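Local atomic coordinates of putative lipoprotein (Bacteroides thetaiotaomicron, PDB entry 4Q1Z), a protein that is of unknown function, a putative two-domain lipoprotein of the DUF4876 family from a Bacteroides species. Residues Q213-F225 and P384-H398. Sequence-based numbering, arbitrary orientation.
Sequences QSPIDGSSSEFEF and PVMRRNGAKMPSWNH
Arg-387 enters the loop 218-222 edge-on, and its guanidinium group shows how one side chain can hold both backbone and side-chain oxygens. NH1 donates an almost straight bond (176°) to Ser-220 OG at 3.1 Å, while NH2 reaches Ser-220 O and also forms a salt bridge with Glu-222 OE2, 2.7 Å from NH2. All three acceptors lie near the guanidinium plane, but the carboxylate stands across it, the two planes 86° apart. The arginine chain runs extended from CG to NE, which carries the charge to the loop; CE of the selenomethionine Met-393 lies over one face of the group, toward its rim. Asn-397 ND2 completes the arrangement, donating to Ser-220 O (2.8 Å) from the carbonyl face opposite Arg-387 and to Glu-222 OE2 from the same carboxylate face as Arg-387; its OD1 is hydrogen-bonded to Thr-399 OG1. With Arg-387 replaced by alanine, Glu-222 would probably lose its countercharge, Ser-220 O one of its two donors here and Ser-220 OG its NH1 bond.

These bonds tie the irregular C-terminal tail, which follows edge strand 378-382 of the large mixed sheet, to the loop leading into inner strand 223-224. A bend at chi2 (73°) swings the Glu-222 carboxylate toward Arg-387, while CB and CG lie against Trp-396 and Pro-394 and OE1 accepts from the backbone N of Ile-197.

Beyond it, Phe-223 CE1 meets Trp-396 CH2 at 3.5 Å; the indole NE1 bonds to Pro-189 O. His-398 presents its ring edge to the loop, NE2 donating to Ser-221 O at 2.7 Å. Toward the other end, selenomethionine Met-386 lays SE 3.3 Å from Asp-217 O, against Ile-216 CB and Gly-218 CA, and turns CE to the hydroxyls of Ser-220 and Ser-221, the latter hydrogen-bonded to that of Ser-199. Pro-215 packs obliquely on Pro-384, where a water bridges their carbonyl oxygens.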
ATOM      1  N   GLN A 213     -13.137 -11.775 -22.066  1.00 60.53           N
ATOM      2  CA  GLN A 213     -12.136 -10.749 -22.412  1.00 59.85           C
ATOM      3  C   GLN A 213     -11.697  -9.940 -21.183  1.00 63.65           C
ATOM      4  O   GLN A 213     -10.964  -8.949 -21.322  1.00 64.51           O
ATOM      5  CB  GLN A 213     -12.672  -9.803 -23.507  1.00 61.33           C
ATOM      6  CG  GLN A 213     -12.804 -10.433 -24.908  1.00 62.82           C
ATOM      7  CD  GLN A 213     -13.977 -11.367 -25.053  1.00 76.32           C
ATOM      8  OE1 GLN A 213     -15.107 -11.069 -24.658  1.00 73.80           O
ATOM      9  NE2 GLN A 213     -13.729 -12.526 -25.618  1.00 73.65           N
ATOM     10  N   SER A 214     -12.114 -10.357 -19.972  1.00 58.97           N
ATOM     11  CA  SER A 214     -11.670  -9.687 -18.743  1.00 56.25           C
ATOM     12  C   SER A 214     -10.188 -10.018 -18.551  1.00 60.86           C
ATOM     13  O   SER A 214      -9.789 -11.134 -18.890  1.00 62.74           O
ATOM     14  CB  SER A 214     -12.500 -10.129 -17.546  1.00 56.67           C
ATOM     15  OG  SER A 214     -12.067  -9.458 -16.378  1.00 62.50           O
ATOM     16  N   PRO A 215      -9.338  -9.079 -18.090  1.00 55.56           N
ATOM     17  CA  PRO A 215      -7.901  -9.388 -17.987  1.00 55.06           C
ATOM     18  C   PRO A 215      -7.512 -10.373 -16.878  1.00 59.66           C
ATOM     19  O   PRO A 215      -6.399 -10.906 -16.918  1.00 60.14           O
ATOM     20  CB  PRO A 215      -7.278  -8.022 -17.703  1.00 55.25           C
ATOM     21  CG  PRO A 215      -8.349  -7.251 -17.035  1.00 58.12           C
ATOM     22  CD  PRO A 215      -9.617  -7.681 -17.687  1.00 54.78           C
ATOM     23  N   ILE A 216      -8.392 -10.598 -15.885  1.00 55.32           N
ATOM     24  CA  ILE A 216      -8.072 -11.445 -14.729  1.00 54.82           C
ATOM     25  C   ILE A 216      -9.171 -12.468 -14.377  1.00 59.31           C
ATOM     26  O   ILE A 216     -10.330 -12.349 -14.795  1.00 57.95           O
ATOM     27  CB  ILE A 216      -7.797 -10.541 -13.467  1.00 55.82           C
ATOM     28  CG1 ILE A 216      -8.887  -9.443 -13.307  1.00 54.78           C
ATOM     29  CG2 ILE A 216      -6.400  -9.922 -13.502  1.00 55.87           C
ATOM     30  CD1 ILE A 216      -9.538  -9.411 -12.073  1.00 59.85           C
ATOM     31  N   ASP A 217      -8.758 -13.461 -13.556  1.00 56.73           N
ATOM     32  CA  ASP A 217      -9.563 -14.460 -12.854  1.00 56.88           C
ATOM     33  C   ASP A 217      -9.458 -14.027 -11.399  1.00 59.82           C
ATOM     34  O   ASP A 217      -8.385 -14.158 -10.814  1.00 59.93           O
ATOM     35  CB  ASP A 217      -9.046 -15.911 -13.110  1.00 59.85           C
ATOM     36  CG  ASP A 217      -9.588 -17.017 -12.200  1.00 67.27           C
ATOM     37  OD1 ASP A 217     -10.455 -16.728 -11.361  1.00 67.24           O
ATOM     38  OD2 ASP A 217      -9.096 -18.155 -12.291  1.00 73.78           O
ATOM     39  N   GLY A 218     -10.519 -13.439 -10.850  1.00 54.90           N
ATOM     40  CA  GLY A 218     -10.486 -12.930  -9.480  1.00 52.69           C
ATOM     41  C   GLY A 218     -10.811 -13.932  -8.390  1.00 56.28           C
ATOM     42  O   GLY A 218     -10.957 -13.540  -7.228  1.00 54.56           O
ATOM     43  N   SER A 219     -10.894 -15.234  -8.735  1.00 54.98           N
ATOM     44  CA  SER A 219     -11.292 -16.284  -7.786  1.00 55.81           C
ATOM     45  C   SER A 219     -10.312 -16.478  -6.628  1.00 57.73           C
ATOM     46  O   SER A 219     -10.778 -16.787  -5.531  1.00 55.19           O
ATOM     47  CB  SER A 219     -11.564 -17.620  -8.486  1.00 61.06           C
ATOM     48  OG  SER A 219     -10.428 -18.141  -9.157  1.00 73.49           O
ATOM     49  N   SER A 220      -8.983 -16.280  -6.847  1.00 56.44           N
ATOM     50  CA  SER A 220      -7.962 -16.493  -5.801  1.00 56.03           C
ATOM     51  C   SER A 220      -7.730 -15.261  -4.914  1.00 59.06           C
ATOM     52  O   SER A 220      -6.819 -15.282  -4.079  1.00 60.58           O
ATOM     53  CB  SER A 220      -6.640 -16.965  -6.397  1.00 58.89           C
ATOM     54  OG  SER A 220      -6.080 -15.956  -7.219  1.00 65.33           O
ATOM     55  N   SER A 221      -8.564 -14.214  -5.055  1.00 53.63           N
ATOM     56  CA  SER A 221      -8.508 -13.014  -4.200  1.00 50.70           C
ATOM     57  C   SER A 221      -8.687 -13.442  -2.759  1.00 52.91           C
ATOM     58  O   SER A 221      -9.512 -14.310  -2.493  1.00 52.39           O
ATOM     59  CB  SER A 221      -9.609 -12.021  -4.583  1.00 50.91           C
ATOM     60  OG  SER A 221      -9.473 -11.493  -5.893  1.00 52.77           O
ATOM     61  N   GLU A 222      -7.906 -12.869  -1.838  1.00 49.96           N
ATOM     62  CA  GLU A 222      -7.987 -13.170  -0.403  1.00 49.61           C
ATOM     63  C   GLU A 222      -9.328 -12.708   0.149  1.00 51.75           C
ATOM     64  O   GLU A 222     -10.001 -13.448   0.868  1.00 52.43           O
ATOM     65  CB  GLU A 222      -6.832 -12.475   0.351  1.00 50.59           C
ATOM     66  CG  GLU A 222      -5.461 -13.108   0.147  1.00 54.31           C
ATOM     67  CD  GLU A 222      -4.814 -12.896  -1.205  1.00 66.06           C
ATOM     68  OE1 GLU A 222      -4.948 -11.790  -1.776  1.00 56.54           O
ATOM     69  OE2 GLU A 222      -4.138 -13.833  -1.677  1.00 66.31           O
ATOM     70  N   PHE A 223      -9.727 -11.487  -0.229  1.00 47.22           N
ATOM     71  CA  PHE A 223     -10.960 -10.844   0.216  1.00 47.30           C
ATOM     72  C   PHE A 223     -11.841 -10.392  -0.943  1.00 51.48           C
ATOM     73  O   PHE A 223     -11.400 -10.330  -2.091  1.00 51.67           O
ATOM     74  CB  PHE A 223     -10.648  -9.641   1.136  1.00 48.69           C
ATOM     75  CG  PHE A 223     -10.328 -10.062   2.546  1.00 51.68           C
ATOM     76  CD1 PHE A 223      -9.050 -10.483   2.888  1.00 56.82           C
ATOM     77  CD2 PHE A 223     -11.326 -10.134   3.507  1.00 54.90           C
ATOM     78  CE1 PHE A 223      -8.771 -10.941   4.177  1.00 58.86           C
ATOM     79  CE2 PHE A 223     -11.053 -10.612   4.783  1.00 59.03           C
ATOM     80  CZ  PHE A 223      -9.774 -10.994   5.119  1.00 58.25           C
ATOM     81  N   GLU A 224     -13.113 -10.119  -0.626  1.00 47.36           N
ATOM     82  CA  GLU A 224     -14.099  -9.594  -1.552  1.00 45.42           C
ATOM     83  C   GLU A 224     -15.088  -8.721  -0.825  1.00 46.98           C
ATOM     84  O   GLU A 224     -15.293  -8.899   0.361  1.00 45.06           O
ATOM     85  CB  GLU A 224     -14.815 -10.693  -2.329  1.00 47.48           C
ATOM     86  CG  GLU A 224     -15.680 -11.620  -1.504  1.00 50.90           C
ATOM     87  CD  GLU A 224     -16.572 -12.496  -2.345  1.00 53.07           C
ATOM     88  OE1 GLU A 224     -16.668 -12.252  -3.567  1.00 48.68           O
ATOM     89  OE2 GLU A 224     -17.164 -13.443  -1.784  1.00 53.78           O
ATOM     90  N   PHE A 225     -15.662  -7.747  -1.542  1.00 44.97           N
ATOM     91  CA  PHE A 225     -16.690  -6.830  -1.052  1.00 44.15           C
ATOM     92  C   PHE A 225     -18.072  -7.420  -1.355  1.00 51.44           C
ATOM     93  O   PHE A 225     -18.799  -6.868  -2.189  1.00 52.99           O
ATOM     94  CB  PHE A 225     -16.534  -5.461  -1.717  1.00 44.70           C
ATOM     95  CG  PHE A 225     -15.258  -4.725  -1.415  1.00 45.29           C
ATOM     96  CD1 PHE A 225     -15.086  -4.071  -0.197  1.00 46.54           C
ATOM     97  CD2 PHE A 225     -14.271  -4.586  -2.385  1.00 47.38           C
ATOM     98  CE1 PHE A 225     -13.919  -3.342   0.070  1.00 47.04           C
ATOM     99  CE2 PHE A 225     -13.106  -3.836  -2.125  1.00 49.73           C
ATOM    100  CZ  PHE A 225     -12.938  -3.228  -0.890  1.00 46.96           C
ATOM    101  N   PRO A 384      -4.082  -5.334 -16.481  1.00 53.33           N
ATOM    102  CA  PRO A 384      -4.118  -5.777 -15.071  1.00 51.55           C
ATOM    103  C   PRO A 384      -3.551  -7.165 -14.867  1.00 54.29           C
ATOM    104  O   PRO A 384      -3.771  -8.057 -15.691  1.00 54.63           O
ATOM    105  CB  PRO A 384      -5.604  -5.719 -14.727  1.00 52.29           C
ATOM    106  CG  PRO A 384      -6.121  -4.675 -15.633  1.00 55.83           C
ATOM    107  CD  PRO A 384      -5.429  -4.925 -16.920  1.00 52.74           C
ATOM    108  N   VAL A 385      -2.729  -7.299 -13.813  1.00 49.45           N
ATOM    109  CA  VAL A 385      -2.098  -8.557 -13.395  1.00 49.41           C
ATOM    110  C   VAL A 385      -2.269  -8.682 -11.892  1.00 53.94           C
ATOM    111  O   VAL A 385      -2.090  -7.697 -11.180  1.00 51.78           O
ATOM    112  CB  VAL A 385      -0.600  -8.675 -13.829  1.00 52.72           C
ATOM    113  CG1 VAL A 385       0.079  -9.884 -13.186  1.00 52.60           C
ATOM    114  CG2 VAL A 385      -0.462  -8.748 -15.354  1.00 53.07           C
HETATM  115  N   MSE A 386      -2.626  -9.889 -11.410  1.00 52.93           N
HETATM  116  CA  MSE A 386      -2.734 -10.176  -9.975  1.00 51.05           C
HETATM  117  C   MSE A 386      -1.426 -10.801  -9.477  1.00 59.53           C
HETATM  118  O   MSE A 386      -0.953 -11.785 -10.068  1.00 61.91           O
HETATM  119  CB  MSE A 386      -3.916 -11.090  -9.685  1.00 51.75           C
HETATM  120  CG  MSE A 386      -5.202 -10.328  -9.447  1.00 55.06           C
HETATM  121 SE   MSE A 386      -6.692 -11.529  -9.621  0.75 61.35          SE
HETATM  122  CE  MSE A 386      -6.623 -12.533  -7.976  1.00 58.29           C
ATOM    123  N   ARG A 387      -0.840 -10.219  -8.396  1.00 55.16           N
ATOM    124  CA  ARG A 387       0.416 -10.649  -7.776  1.00 55.30           C
ATOM    125  C   ARG A 387       1.584 -10.488  -8.793  1.00 60.06           C
ATOM    126  O   ARG A 387       2.420 -11.379  -8.969  1.00 61.38           O
ATOM    127  CB  ARG A 387       0.308 -12.087  -7.204  1.00 56.84           C
ATOM    128  CG  ARG A 387      -0.664 -12.200  -6.027  1.00 64.01           C
ATOM    129  CD  ARG A 387      -0.880 -13.630  -5.579  1.00 64.48           C
ATOM    130  NE  ARG A 387      -2.089 -13.738  -4.763  1.00 67.38           N
ATOM    131  CZ  ARG A 387      -3.245 -14.241  -5.181  1.00 67.51           C
ATOM    132  NH1 ARG A 387      -3.351 -14.756  -6.398  1.00 48.39           N
ATOM    133  NH2 ARG A 387      -4.296 -14.269  -4.371  1.00 48.47           N
ATOM    134  N   ARG A 388       1.631  -9.320  -9.454  1.00 55.63           N
ATOM    135  CA  ARG A 388       2.677  -8.969 -10.415  1.00 56.05           C
ATOM    136  C   ARG A 388       4.025  -8.888  -9.682  1.00 60.49           C
ATOM    137  O   ARG A 388       4.044  -8.581  -8.486  1.00 60.03           O
ATOM    138  CB  ARG A 388       2.340  -7.629 -11.111  1.00 54.49           C
ATOM    139  CG  ARG A 388       3.193  -7.321 -12.345  1.00 55.82           C
ATOM    140  CD  ARG A 388       3.138  -5.867 -12.760  1.00 47.74           C
ATOM    141  NE  ARG A 388       1.781  -5.448 -13.107  1.00 55.80           N
ATOM    142  CZ  ARG A 388       1.255  -5.504 -14.327  1.00 68.68           C
ATOM    143  NH1 ARG A 388       1.970  -5.969 -15.347  1.00 62.61           N
ATOM    144  NH2 ARG A 388       0.015  -5.092 -14.539  1.00 46.03           N
ATOM    145  N   ASN A 389       5.139  -9.179 -10.401  1.00 57.83           N
ATOM    146  CA  ASN A 389       6.529  -9.180  -9.906  1.00 57.64           C
ATOM    147  C   ASN A 389       6.687 -10.080  -8.680  1.00 62.59           C
ATOM    148  O   ASN A 389       7.320  -9.675  -7.701  1.00 63.53           O
ATOM    149  CB  ASN A 389       7.056  -7.762  -9.576  1.00 51.93           C
ATOM    150  CG  ASN A 389       6.695  -6.677 -10.539  1.00 66.49           C
ATOM    151  OD1 ASN A 389       6.773  -6.834 -11.759  1.00 56.07           O
ATOM    152  ND2 ASN A 389       6.345  -5.521  -9.996  1.00 63.86           N
ATOM    153  N   GLY A 390       6.090 -11.268  -8.744  1.00 57.87           N
ATOM    154  CA  GLY A 390       6.170 -12.284  -7.707  1.00 57.14           C
ATOM    155  C   GLY A 390       5.705 -11.910  -6.317  1.00 60.21           C
ATOM    156  O   GLY A 390       6.324 -12.327  -5.341  1.00 61.24           O
ATOM    157  N   ALA A 391       4.619 -11.146  -6.194  1.00 55.22           N
ATOM    158  CA  ALA A 391       4.049 -10.871  -4.875  1.00 53.88           C
ATOM    159  C   ALA A 391       3.481 -12.205  -4.333  1.00 61.42           C
ATOM    160  O   ALA A 391       2.919 -12.992  -5.105  1.00 63.16           O
ATOM    161  CB  ALA A 391       2.978  -9.805  -4.983  1.00 53.01           C
ATOM    162  N   LYS A 392       3.736 -12.525  -3.060  1.00 58.02           N
ATOM    163  CA  LYS A 392       3.334 -13.821  -2.513  1.00 57.48           C
ATOM    164  C   LYS A 392       1.936 -13.811  -1.878  1.00 57.39           C
ATOM    165  O   LYS A 392       1.515 -12.844  -1.244  1.00 54.44           O
ATOM    166  CB  LYS A 392       4.383 -14.331  -1.500  1.00 60.21           C
HETATM  167  N   MSE A 393       1.224 -14.922  -2.052  1.00 53.71           N
HETATM  168  CA  MSE A 393      -0.112 -15.138  -1.500  1.00 51.41           C
HETATM  169  C   MSE A 393       0.035 -15.540  -0.013  1.00 60.67           C
HETATM  170  O   MSE A 393       0.840 -16.433   0.268  1.00 62.06           O
HETATM  171  CB  MSE A 393      -0.815 -16.231  -2.319  1.00 52.26           C
HETATM  172  CG  MSE A 393      -2.134 -16.695  -1.748  1.00 55.17           C
HETATM  173 SE   MSE A 393      -2.665 -18.377  -2.548  0.75 59.61          SE
HETATM  174  CE  MSE A 393      -3.369 -17.751  -4.173  1.00 56.01           C
ATOM    175  N   PRO A 394      -0.706 -14.912   0.948  1.00 58.53           N
ATOM    176  CA  PRO A 394      -0.549 -15.297   2.365  1.00 59.04           C
ATOM    177  C   PRO A 394      -1.030 -16.711   2.621  1.00 66.62           C
ATOM    178  O   PRO A 394      -1.966 -17.162   1.965  1.00 68.39           O
ATOM    179  CB  PRO A 394      -1.400 -14.274   3.116  1.00 59.13           C
ATOM    180  CG  PRO A 394      -2.379 -13.798   2.128  1.00 62.30           C
ATOM    181  CD  PRO A 394      -1.716 -13.840   0.796  1.00 58.41           C
ATOM    182  N   SER A 395      -0.403 -17.395   3.578  1.00 64.24           N
ATOM    183  CA  SER A 395      -0.712 -18.789   3.936  1.00 65.62           C
ATOM    184  C   SER A 395      -2.203 -19.049   4.271  1.00 68.77           C
ATOM    185  O   SER A 395      -2.660 -20.177   4.093  1.00 69.36           O
ATOM    186  CB  SER A 395       0.148 -19.234   5.117  1.00 68.05           C
ATOM    187  OG  SER A 395       0.023 -18.324   6.197  1.00 75.18           O
ATOM    188  N   TRP A 396      -2.943 -18.020   4.749  1.00 63.85           N
ATOM    189  CA  TRP A 396      -4.358 -18.114   5.157  1.00 63.13           C
ATOM    190  C   TRP A 396      -5.382 -17.921   3.986  1.00 67.65           C
ATOM    191  O   TRP A 396      -6.593 -17.838   4.242  1.00 67.81           O
ATOM    192  CB  TRP A 396      -4.664 -17.116   6.298  1.00 60.38           C
ATOM    193  CG  TRP A 396      -4.187 -15.700   6.076  1.00 59.26           C
ATOM    194  CD1 TRP A 396      -3.089 -15.113   6.628  1.00 61.70           C
ATOM    195  CD2 TRP A 396      -4.841 -14.682   5.300  1.00 57.48           C
ATOM    196  NE1 TRP A 396      -3.000 -13.803   6.227  1.00 59.94           N
ATOM    197  CE2 TRP A 396      -4.062 -13.509   5.411  1.00 60.56           C
ATOM    198  CE3 TRP A 396      -5.992 -14.656   4.487  1.00 57.97           C
ATOM    199  CZ2 TRP A 396      -4.393 -12.320   4.736  1.00 58.40           C
ATOM    200  CZ3 TRP A 396      -6.323 -13.478   3.826  1.00 57.90           C
ATOM    201  CH2 TRP A 396      -5.533 -12.329   3.954  1.00 57.78           C
ATOM    202  N   ASN A 397      -4.905 -17.861   2.724  1.00 62.70           N
ATOM    203  CA  ASN A 397      -5.771 -17.741   1.550  1.00 61.24           C
ATOM    204  C   ASN A 397      -6.689 -18.959   1.455  1.00 63.05           C
ATOM    205  O   ASN A 397      -6.228 -20.091   1.566  1.00 63.51           O
ATOM    206  CB  ASN A 397      -4.937 -17.577   0.274  1.00 61.04           C
ATOM    207  CG  ASN A 397      -5.736 -17.587  -1.012  1.00 69.14           C
ATOM    208  OD1 ASN A 397      -6.239 -18.622  -1.431  1.00 64.55           O
ATOM    209  ND2 ASN A 397      -5.779 -16.470  -1.723  1.00 51.46           N
ATOM    210  N   HIS A 398      -7.981 -18.703   1.211  1.00 58.35           N
ATOM    211  CA  HIS A 398      -9.086 -19.671   1.107  1.00 57.80           C
ATOM    212  C   HIS A 398      -8.809 -20.859   0.166  1.00 65.46           C
ATOM    213  O   HIS A 398      -9.379 -21.929   0.389  1.00 69.07           O
ATOM    214  CB  HIS A 398     -10.379 -18.959   0.664  1.00 56.52           C
ATOM    215  CG  HIS A 398     -10.305 -18.292  -0.681  1.00 58.47           C
ATOM    216  ND1 HIS A 398     -10.660 -18.961  -1.847  1.00 60.89           N
ATOM    217  CD2 HIS A 398      -9.931 -17.033  -1.002  1.00 57.45           C
ATOM    218  CE1 HIS A 398     -10.487 -18.090  -2.827  1.00 58.49           C
ATOM    219  NE2 HIS A 398     -10.059 -16.918  -2.370  1.00 57.10           N
TER
HETATM  220  O   HOH W   1      -3.886 -10.587 -16.354  1.00 64.15           O
HETATM  221  O   HOH W   2      -1.983 -11.719  -2.917  1.00 46.13           O
HETATM  222  O   HOH W   3      -8.622 -15.795   1.699  1.00 58.97           O